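Local structure of iron transport multicopper oxidase FET3 (Saccharomyces cerevisiae, 1ZPU) at residues P347-V352 with P456-F461; T342-P347 with S367-F372. The protein oxidises Fe(2+) to Fe(3+) with four copper ions and molecular oxygen for high-affinity iron uptake, and also oxidises cuprous ions. One frame throughout, in Å; residues are numbered along the deposited sequence.

Interaction 1: P347-V352 with P456-F461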
loop_
_atom_site.group_PDB
_atom_site.type_symbol
_atom_site.label_atom_id
_atom_site.label_comp_id
_atom_site.label_asym_id
_atom_site.label_seq_id
_atom_site.Cartn_x
_atom_site.Cartn_y
_atom_site.Cartn_z
ATOM N N PRO A 347 7.037 -20.304 2.713
ATOM C CA PRO A 347 6.823 -18.946 3.219
ATOM C C PRO A 347 7.891 -18.565 4.229
ATOM O O PRO A 347 8.264 -19.398 5.048
ATOM C CB PRO A 347 5.477 -19.049 3.936
ATOM C CG PRO A 347 4.789 -20.204 3.323
ATOM C CD PRO A 347 5.827 -21.141 2.841
ATOM N N THR A 348 8.366 -17.323 4.173
ATOM C CA THR A 348 9.432 -16.850 5.059
ATOM C C THR A 348 9.173 -17.227 6.516
ATOM O O THR A 348 10.003 -17.896 7.141
ATOM C CB THR A 348 9.621 -15.319 4.973
ATOM O OG1 THR A 348 9.614 -14.903 3.603
ATOM C CG2 THR A 348 10.939 -14.900 5.622
ATOM N N LEU A 349 8.015 -16.813 7.037
ATOM C CA LEU A 349 7.645 -17.080 8.430
ATOM C C LEU A 349 7.679 -18.571 8.789
ATOM O O LEU A 349 8.164 -18.952 9.856
ATOM C CB LEU A 349 6.281 -16.468 8.761
ATOM C CG LEU A 349 5.711 -16.580 10.179
ATOM C CD1 LEU A 349 6.590 -15.910 11.215
ATOM C CD2 LEU A 349 4.338 -15.973 10.205
ATOM N N MET A 350 7.187 -19.407 7.882
ATOM C CA MET A 350 7.167 -20.842 8.097
ATOM C C MET A 350 8.568 -21.431 8.289
ATOM O O MET A 350 8.738 -22.412 9.036
ATOM C CB MET A 350 6.415 -21.532 6.959
ATOM C CG MET A 350 4.911 -21.647 7.179
ATOM S SD MET A 350 4.018 -20.074 7.305
ATOM C CE MET A 350 2.329 -20.634 7.059
ATOM N N THR A 351 9.571 -20.834 7.642
ATOM C CA THR A 351 10.940 -21.333 7.818
ATOM C C THR A 351 11.549 -20.826 9.120
ATOM O O THR A 351 12.216 -21.595 9.813
ATOM C CB THR A 351 11.897 -21.143 6.588
ATOM O OG1 THR A 351 12.727 -19.990 6.763
ATOM C CG2 THR A 351 11.136 -21.058 5.275
ATOM N N VAL A 352 11.300 -19.566 9.480
ATOM C CA VAL A 352 11.752 -19.065 10.792
ATOM C C VAL A 352 11.156 -19.866 11.967
ATOM O O VAL A 352 11.843 -20.136 12.964
ATOM C CB VAL A 352 11.597 -17.508 10.983
ATOM C CG1 VAL A 352 10.875 -16.860 9.841
ATOM C CG2 VAL A 352 10.960 -17.157 12.331
ATOM N N PRO A 456 8.962 -7.768 16.291
ATOM C CA PRO A 456 9.319 -9.067 15.713
ATOM C C PRO A 456 8.299 -9.512 14.665
ATOM O O PRO A 456 7.095 -9.517 14.935
ATOM C CB PRO A 456 9.323 -10.001 16.932
ATOM C CG PRO A 456 9.727 -9.114 18.065
ATOM C CD PRO A 456 9.152 -7.749 17.756
ATOM N N GLY A 457 8.786 -9.837 13.471
ATOM C CA GLY A 457 7.916 -10.263 12.378
ATOM C C GLY A 457 8.630 -10.380 11.049
ATOM O O GLY A 457 9.848 -10.222 10.968
ATOM N N VAL A 458 7.864 -10.666 10.005
ATOM C CA VAL A 458 8.397 -10.787 8.660
ATOM C C VAL A 458 7.665 -9.735 7.868
ATOM O O VAL A 458 6.453 -9.822 7.721
ATOM C CB VAL A 458 8.154 -12.198 8.069
ATOM C CG1 VAL A 458 8.624 -12.270 6.648
ATOM C CG2 VAL A 458 8.861 -13.257 8.894
ATOM N N TRP A 459 8.397 -8.737 7.377
ATOM C CA TRP A 459 7.776 -7.550 6.799
ATOM C C TRP A 459 8.210 -7.247 5.363
ATOM O O TRP A 459 9.399 -7.154 5.079
ATOM C CB TRP A 459 8.040 -6.327 7.677
ATOM C CG TRP A 459 7.753 -6.495 9.143
ATOM C CD1 TRP A 459 8.646 -6.363 10.159
ATOM C CD2 TRP A 459 6.499 -6.818 9.760
ATOM N NE1 TRP A 459 8.036 -6.579 11.361
ATOM C CE2 TRP A 459 6.716 -6.857 11.147
ATOM C CE3 TRP A 459 5.216 -7.089 9.274
ATOM C CZ2 TRP A 459 5.700 -7.149 12.056
ATOM C CZ3 TRP A 459 4.204 -7.370 10.181
ATOM C CH2 TRP A 459 4.452 -7.398 11.550
ATOM N N PHE A 460 7.227 -7.061 4.482
ATOM C CA PHE A 460 7.457 -6.775 3.073
ATOM C C PHE A 460 7.758 -5.292 2.899
ATOM O O PHE A 460 7.054 -4.438 3.437
ATOM C CB PHE A 460 6.216 -7.181 2.254
ATOM C CG PHE A 460 6.512 -7.701 0.867
ATOM C CD1 PHE A 460 7.817 -7.883 0.416
ATOM C CD2 PHE A 460 5.465 -8.048 0.014
ATOM C CE1 PHE A 460 8.069 -8.381 -0.880
ATOM C CE2 PHE A 460 5.711 -8.563 -1.285
ATOM C CZ PHE A 460 7.009 -8.719 -1.726
ATOM N N PHE A 461 8.826 -4.990 2.170
ATOM C CA PHE A 461 9.090 -3.617 1.750
ATOM C C PHE A 461 9.079 -3.540 0.229
ATOM O O PHE A 461 9.959 -4.106 -0.425
ATOM C CB PHE A 461 10.418 -3.099 2.297
ATOM C CG PHE A 461 10.732 -1.704 1.863
ATOM C CD1 PHE A 461 10.107 -0.621 2.465
ATOM C CD2 PHE A 461 11.638 -1.473 0.830
ATOM C CE1 PHE A 461 10.390 0.671 2.060
ATOM C CE2 PHE A 461 11.921 -0.174 0.409
ATOM C CZ PHE A 461 11.293 0.899 1.033
#

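Interaction 2: T342-P347 with S367-F372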
loop_
_atom_site.group_PDB
_atom_site.type_symbol
_atom_site.label_atom_id
_atom_site.label_comp_id
_atom_site.label_asym_id
_atom_site.label_seq_id
_atom_site.Cartn_x
_atom_site.Cartn_y
_atom_site.Cartn_z
ATOM N N THR A 342 11.665 -12.976 -6.045
ATOM C CA THR A 342 11.162 -14.234 -6.552
ATOM C C THR A 342 10.742 -15.083 -5.362
ATOM O O THR A 342 11.581 -15.502 -4.574
ATOM C CB THR A 342 12.224 -14.954 -7.383
ATOM O OG1 THR A 342 13.021 -13.988 -8.087
ATOM C CG2 THR A 342 11.561 -15.886 -8.371
ATOM N N ALA A 343 9.438 -15.307 -5.238
ATOM C CA ALA A 343 8.845 -16.077 -4.147
ATOM C C ALA A 343 9.511 -17.432 -3.916
ATOM O O ALA A 343 9.819 -18.143 -4.873
ATOM C CB ALA A 343 7.360 -16.267 -4.394
ATOM N N PRO A 344 9.739 -17.783 -2.642
ATOM C CA PRO A 344 10.368 -19.034 -2.272
ATOM C C PRO A 344 9.388 -20.218 -2.237
ATOM O O PRO A 344 8.173 -20.025 -2.358
ATOM C CB PRO A 344 10.908 -18.739 -0.875
ATOM C CG PRO A 344 10.032 -17.693 -0.337
ATOM C CD PRO A 344 9.398 -16.970 -1.463
ATOM N N LYS A 345 9.926 -21.428 -2.078
ATOM C CA LYS A 345 9.114 -22.651 -2.025
ATOM C C LYS A 345 8.375 -22.826 -0.695
ATOM O O LYS A 345 7.403 -23.585 -0.606
ATOM C CB LYS A 345 9.983 -23.881 -2.305
ATOM C CG LYS A 345 10.071 -24.265 -3.786
ATOM C CD LYS A 345 11.193 -25.262 -4.064
ATOM C CE LYS A 345 11.744 -25.082 -5.473
ATOM N NZ LYS A 345 13.227 -25.309 -5.510
ATOM N N VAL A 346 8.860 -22.133 0.335
ATOM C CA VAL A 346 8.270 -22.163 1.672
ATOM C C VAL A 346 8.214 -20.728 2.203
ATOM O O VAL A 346 9.224 -20.021 2.160
ATOM C CB VAL A 346 9.084 -23.067 2.657
ATOM C CG1 VAL A 346 8.378 -23.190 4.002
ATOM C CG2 VAL A 346 9.324 -24.449 2.065
ATOM N N PRO A 347 7.037 -20.304 2.713
ATOM C CA PRO A 347 6.823 -18.946 3.219
ATOM C C PRO A 347 7.891 -18.565 4.229
ATOM O O PRO A 347 8.264 -19.398 5.048
ATOM C CB PRO A 347 5.477 -19.049 3.936
ATOM C CG PRO A 347 4.789 -20.204 3.323
ATOM C CD PRO A 347 5.827 -21.141 2.841
ATOM N N SER A 367 18.519 -16.662 -1.763
ATOM C CA SER A 367 19.351 -15.652 -2.408
ATOM C C SER A 367 18.535 -14.720 -3.308
ATOM O O SER A 367 18.941 -13.579 -3.558
ATOM C CB SER A 367 20.431 -16.330 -3.239
ATOM O OG SER A 367 19.849 -17.291 -4.097
ATOM N N ASN A 368 17.393 -15.209 -3.792
ATOM C CA ASN A 368 16.599 -14.473 -4.772
ATOM C C ASN A 368 15.318 -13.922 -4.151
ATOM O O ASN A 368 14.301 -13.678 -4.815
ATOM C CB ASN A 368 16.282 -15.356 -5.975
ATOM C CG ASN A 368 16.393 -14.609 -7.275
ATOM O OD1 ASN A 368 16.900 -15.144 -8.249
ATOM N ND2 ASN A 368 15.940 -13.357 -7.298
ATOM N N THR A 369 15.405 -13.699 -2.856
ATOM C CA THR A 369 14.254 -13.417 -2.050
ATOM C C THR A 369 14.420 -12.020 -1.442
ATOM O O THR A 369 13.460 -11.411 -0.963
ATOM C CB THR A 369 14.164 -14.523 -1.001
ATOM O OG1 THR A 369 12.800 -14.893 -0.793
ATOM C CG2 THR A 369 14.868 -14.135 0.286
ATOM N N HIS A 370 15.652 -11.518 -1.535
ATOM C CA HIS A 370 16.096 -10.250 -0.946
ATOM C C HIS A 370 15.711 -10.089 0.516
ATOM O O HIS A 370 14.999 -9.137 0.875
ATOM C CB HIS A 370 15.625 -9.036 -1.741
ATOM C CG HIS A 370 16.700 -8.020 -1.953
ATOM N ND1 HIS A 370 16.624 -7.040 -2.920
ATOM C CD2 HIS A 370 17.903 -7.861 -1.347
ATOM C CE1 HIS A 370 17.724 -6.309 -2.886
ATOM N NE2 HIS A 370 18.518 -6.790 -1.944
ATOM N N THR A 371 16.190 -11.016 1.346
ATOM C CA THR A 371 15.864 -11.009 2.766
ATOM C C THR A 371 16.974 -10.392 3.597
ATOM O O THR A 371 18.146 -10.683 3.392
ATOM C CB THR A 371 15.490 -12.415 3.288
ATOM O OG1 THR A 371 14.142 -12.716 2.908
ATOM C CG2 THR A 371 15.564 -12.478 4.789
ATOM N N PHE A 372 16.586 -9.519 4.519
ATOM C CA PHE A 372 17.500 -8.953 5.504
ATOM C C PHE A 372 17.052 -9.343 6.899
ATOM O O PHE A 372 15.847 -9.423 7.169
ATOM C CB PHE A 372 17.523 -7.437 5.407
ATOM C CG PHE A 372 18.018 -6.929 4.099
ATOM C CD1 PHE A 372 17.172 -6.896 2.985
ATOM C CD2 PHE A 372 19.324 -6.473 3.971
ATOM C CE1 PHE A 372 17.628 -6.423 1.765
ATOM C CE2 PHE A 372 19.790 -5.992 2.764
ATOM C CZ PHE A 372 18.940 -5.967 1.652
#

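Interaction 1: P347-V352 with P456-F461
V458 holds CG1 anti to its backbone N (chi1 176°), which spreads its two methyls over the helix 348-352: CG1 meets T348, while CG2 faces L349 and V352. On the helix side, T348 has CG2 anti to its own N, which turns that methyl toward the valine beside CB. CB of T348 lies 3.6 Å from CG1 of V458, and the two side chains meet at a slant. OG1 of T348 serves another neighbour, hydrogen-bonding to the carbonyl O of F77, so the threonine gives its carbon side to this contact. The other branch, CG2 of V458, rests 4.0 Å from CA of L349 and 4.1 Å from its CB; CG1 of V352 completes the cluster at 4.2 Å from the same CG2. Helix and strand 457-461 run nearly antiparallel, their axes crossing at 157° and 9.0 Å apart at the closest. The helix thus packs beside a sheet of the third cupredoxin domain, on a strand that further along carries the copper ligands H462 and C463. Exchanging V458 for an alanine would probably leave T348, L349 and V352 facing a gap and weaken the hold of helix on strand. With no hydrogen bond joining the two segments, their direct contact is buried and apolar, resting on the fit of one branched side chain.

Interaction 2: T342-P347 with S367-F372
T342, N368 and T369 carry this loop-to-loop contact, with P344 in a lesser part. It joins the loop between strand 332-336 and helix 348-352 to the turn entering strand 371-374, within the third cupredoxin domain. The one hydrogen bond between the segments runs from N of T342 to O of N368 at 3.0 Å. It is somewhat bent at the hydrogen (N-H...O 147°), though the donor lies almost in line with the C=O of N368 (172°). With CG2 of T342 anti to the backbone N, OG1 sits beside that N and over the amide of N368. CB of T342 comes 3.5 Å from O of N368, so backbone and side chain of the threonine both meet the asparagine. OG1 of T342 and ND2 of N368 are only 3.1 Å apart, yet the angle is too poor for a bond. Each side chain looks to another polar partner instead: OG1 of T342 pairs with O of T340, and OD1 of N368 accepts from N of E524, near the end of the modelled chain. The next residue, T369, is approached by the ring of P344, whose CG lies 4.0 Å from OG1 of T369; the two side chains meet at about a right angle. Sugars border the site, a mannose about 5 Å from the T342 side chain and an N-acetylglucosamine about 5 Å from that of N368. The chemistry is therefore divided: one backbone bond joins the loops directly, while OG1 of T342 is tied locally to T340 and the N368 side chain reaches the C-terminal segment.

From the N-terminal side, the loop 342-347 leads through P347, common to both contacts, straight into helix 348-352. The chain then turns back, and interaction 2 closes a loop of 19 residues when N368 and T369, just ahead of strand 371-374, meet T342 and P344. Interaction 1 closes a far longer one, of 103 residues, bringing strand 457-461 to the helix. Their segments alternate along the chain, so the two closures cross rather than nest. T351 CG2 also touches V346 CG1 at 3.7 Å, linking helix and loop. Both contacts reach one sheet of the third cupredoxin domain, in which strand 474-479 lies between 371-374 and 457-463.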